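Local coordinates for protein glucose dehydrogenase (Serratia sp. FS14, PDB 7CDY) that belongs to the glucose/sorbosone dehydrogenase family of beta-propeller proteins and carries a bound calcium ion, at residues 123-128 and 142-147. Sequence-based numbering, arbitrary orientation.
Sequences NHFGGK and GENNQR
His124 is gripped at both ends by the turn that follows Gly142: its carbonyl oxygen takes two N-H groups of a single residue, while its ring is tied to the carboxylate of Glu143. Backbone N of Asn144 lies 2.9 Å from His124 O, and Asn144 ND2 reaches the same oxygen at 3.1 Å from above the carbonyl plane. Gln157 holds the other end of that amide, at OD1, which fixes its flip. On the ring side, His124 ND1 donates to the syn side of Glu143 OE1 at 2.7 Å, with the oxygen almost in the imidazole plane but the carboxylate turned 39° from it. Asn145 N approaches Glu143 OE1 from the opposite carboxylate face at 2.9 Å, and Trp229 NE1 is hydrogen-bonded to Glu143 OE2. The bend at chi2 (61°) helps bring Glu143 OE1 back toward its own turn. Water bridges Asn123 N to Asn144 O, and a weak bond from Gly142 N to Phe125 O adds a further link. Glu143 to Gln146 forms a type I' beta turn, and the contact joins the loop entering strand 129-131 from the preceding sheet to the loop after strand 137-140, beside that hairpin of a four-stranded antiparallel beta-propeller blade.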
ATOM      1  N   ASN A 123      13.147   3.789  -6.842  1.00 11.97           N
ATOM      2  CA  ASN A 123      12.517   4.270  -5.620  1.00 12.41           C
ATOM      3  C   ASN A 123      11.129   4.869  -5.858  1.00 10.32           C
ATOM      4  O   ASN A 123      10.820   5.374  -6.944  1.00 12.30           O
ATOM      5  CB  ASN A 123      13.412   5.298  -4.900  1.00 14.64           C
ATOM      6  CG  ASN A 123      14.653   4.663  -4.301  1.00 19.36           C
ATOM      7  OD1 ASN A 123      14.570   3.896  -3.339  1.00 26.70           O
ATOM      8  ND2 ASN A 123      15.809   4.964  -4.878  1.00 24.12           N
ATOM      9  N   HIS A 124      10.291   4.781  -4.822  1.00 11.64           N
ATOM     10  CA  HIS A 124       9.042   5.548  -4.686  1.00  8.91           C
ATOM     11  C   HIS A 124       8.011   5.199  -5.762  1.00  9.87           C
ATOM     12  O   HIS A 124       7.516   6.055  -6.505  1.00 10.14           O
ATOM     13  CB  HIS A 124       9.289   7.055  -4.614  1.00  9.72           C
ATOM     14  CG  HIS A 124      10.061   7.481  -3.405  1.00  9.40           C
ATOM     15  ND1 HIS A 124      10.247   8.807  -3.088  1.00 11.33           N
ATOM     16  CD2 HIS A 124      10.674   6.770  -2.427  1.00 11.48           C
ATOM     17  CE1 HIS A 124      10.959   8.902  -1.977  1.00 12.03           C
ATOM     18  NE2 HIS A 124      11.229   7.679  -1.555  1.00 12.67           N
ATOM     19  N   PHE A 125       7.674   3.910  -5.822  1.00  8.70           N
ATOM     20  CA  PHE A 125       6.579   3.448  -6.657  1.00  9.30           C
ATOM     21  C   PHE A 125       5.231   3.569  -5.963  1.00  8.82           C
ATOM     22  O   PHE A 125       4.197   3.568  -6.640  1.00 11.37           O
ATOM     23  CB  PHE A 125       6.830   1.989  -7.059  1.00  8.86           C
ATOM     24  CG  PHE A 125       8.017   1.817  -7.973  1.00  9.38           C
ATOM     25  CD1 PHE A 125       7.900   2.128  -9.322  1.00 10.38           C
ATOM     26  CD2 PHE A 125       9.256   1.385  -7.494  1.00  9.66           C
ATOM     27  CE1 PHE A 125       8.974   1.996 -10.181  1.00 10.98           C
ATOM     28  CE2 PHE A 125      10.346   1.263  -8.357  1.00 10.01           C
ATOM     29  CZ  PHE A 125      10.199   1.556  -9.698  1.00 10.37           C
ATOM     30  N   GLY A 126       5.210   3.666  -4.638  1.00  9.92           N
ATOM     31  CA  GLY A 126       3.950   3.461  -3.936  1.00 10.69           C
ATOM     32  C   GLY A 126       3.499   2.031  -4.161  1.00 10.50           C
ATOM     33  O   GLY A 126       4.258   1.075  -3.946  1.00 13.55           O
ATOM     34  N   GLY A 127       2.269   1.852  -4.629  1.00  9.57           N
ATOM     35  CA  GLY A 127       1.825   0.551  -5.101  1.00 10.40           C
ATOM     36  C   GLY A 127       0.663  -0.055  -4.352  1.00  9.63           C
ATOM     37  O   GLY A 127       0.111  -1.064  -4.822  1.00 10.40           O
ATOM     38  N   LYS A 128       0.257   0.490  -3.214  1.00  9.65           N
ATOM     39  CA  LYS A 128      -0.869  -0.100  -2.503  1.00  9.62           C
ATOM     40  C   LYS A 128      -2.177   0.134  -3.256  1.00  9.82           C
ATOM     41  O   LYS A 128      -2.345   1.127  -3.977  1.00 10.23           O
ATOM     42  CB  LYS A 128      -0.977   0.447  -1.077  1.00 10.40           C
ATOM     43  CG  LYS A 128       0.248   0.207  -0.160  1.00 11.16           C
ATOM     44  CD  LYS A 128       0.709  -1.236  -0.099  1.00 14.04           C
ATOM     45  CE  LYS A 128       0.103  -2.017   1.049  1.00 12.74           C
ATOM     46  NZ  LYS A 128       0.579  -3.438   1.029  1.00 12.65           N
ATOM     47  N   GLY A 142       3.768   6.675  -5.529  1.00  9.27           N
ATOM     48  CA  GLY A 142       4.862   7.526  -5.116  1.00  9.64           C
ATOM     49  C   GLY A 142       5.279   8.477  -6.226  1.00  8.37           C
ATOM     50  O   GLY A 142       4.825   8.406  -7.367  1.00  9.58           O
ATOM     51  N   GLU A 143       6.167   9.404  -5.869  1.00  8.94           N
ATOM     52  CA  GLU A 143       6.645  10.408  -6.864  1.00  7.88           C
ATOM     53  C   GLU A 143       7.972   9.994  -7.527  1.00 11.01           C
ATOM     54  O   GLU A 143       8.590  10.856  -8.098  1.00  9.05           O
ATOM     55  CB  GLU A 143       6.686  11.853  -6.326  1.00 10.45           C
ATOM     56  CG  GLU A 143       7.142  12.053  -4.888  1.00 11.37           C
ATOM     57  CD  GLU A 143       8.547  11.607  -4.499  1.00 22.11           C
ATOM     58  OE1 GLU A 143       8.892  10.483  -4.792  1.00 43.62           O
ATOM     59  OE2 GLU A 143       9.229  12.375  -3.840  1.00 36.84           O
ATOM     60  N   ASN A 144       8.342   8.703  -7.456  1.00  8.41           N
ATOM     61  CA  ASN A 144       9.478   8.164  -8.203  1.00  8.69           C
ATOM     62  C   ASN A 144      10.809   8.791  -7.787  1.00 11.95           C
ATOM     63  O   ASN A 144      11.809   8.663  -8.521  1.00 12.28           O
ATOM     64  CB  ASN A 144       9.306   8.315  -9.729  1.00  9.29           C
ATOM     65  CG  ASN A 144       8.177   7.461 -10.343  1.00 10.95           C
ATOM     66  OD1 ASN A 144       7.910   7.612 -11.537  1.00 11.61           O
ATOM     67  ND2 ASN A 144       7.520   6.600  -9.571  1.00 10.16           N
ATOM     68  N   ASN A 145      10.839   9.480  -6.644  1.00 10.47           N
ATOM     69  CA  ASN A 145      12.004  10.202  -6.135  1.00 11.03           C
ATOM     70  C   ASN A 145      12.306  11.476  -6.914  1.00 13.32           C
ATOM     71  O   ASN A 145      13.436  11.963  -6.885  1.00 15.36           O
ATOM     72  CB  ASN A 145      13.260   9.327  -5.957  1.00 12.68           C
ATOM     73  CG  ASN A 145      14.175   9.837  -4.867  1.00 16.61           C
ATOM     74  OD1 ASN A 145      13.751  10.572  -3.967  1.00 18.05           O
ATOM     75  ND2 ASN A 145      15.444   9.468  -4.951  1.00 18.07           N
ATOM     76  N   GLN A 146      11.315  12.032  -7.603  1.00 11.03           N
ATOM     77  CA  GLN A 146      11.411  13.357  -8.218  1.00 11.65           C
ATOM     78  C   GLN A 146      10.450  14.257  -7.440  1.00 12.13           C
ATOM     79  O   GLN A 146       9.277  14.390  -7.786  1.00 11.92           O
ATOM     80  CB  GLN A 146      11.077  13.286  -9.702  1.00 13.47           C
ATOM     81  CG  GLN A 146      12.057  12.410 -10.481  1.00 16.84           C
ATOM     82  CD  GLN A 146      13.462  12.993 -10.494  1.00 20.78           C
ATOM     83  OE1 GLN A 146      13.639  14.212 -10.524  1.00 30.14           O
ATOM     84  NE2 GLN A 146      14.466  12.127 -10.471  1.00 29.67           N
ATOM     85  N   ARG A 147      10.960  14.875  -6.376  1.00 12.21           N
ATOM     86  CA  ARG A 147      10.094  15.493  -5.367  1.00 10.34           C
ATOM     87  C   ARG A 147       9.060  16.469  -5.922  1.00 11.07           C
ATOM     88  O   ARG A 147       7.878  16.354  -5.552  1.00 11.23           O
ATOM     89  CB  ARG A 147      10.931  16.123  -4.240  1.00 11.82           C
ATOM     90  CG  ARG A 147      11.827  15.156  -3.455  1.00 12.16           C
ATOM     91  CD  ARG A 147      12.561  15.870  -2.301  1.00 13.14           C
ATOM     92  NE  ARG A 147      13.323  17.003  -2.812  1.00 14.13           N
ATOM     93  CZ  ARG A 147      14.590  16.925  -3.203  1.00 16.92           C
ATOM     94  NH1 ARG A 147      15.190  17.991  -3.708  1.00 20.30           N
ATOM     95  NH2 ARG A 147      15.261  15.785  -3.086  1.00 19.03           N
TER
HETATM   96  O   HOH W   1      13.880   6.368  -8.306  1.00 13.71           O
HETATM   97  O   HOH W   2      16.018   7.525  -7.147  1.00 25.49           O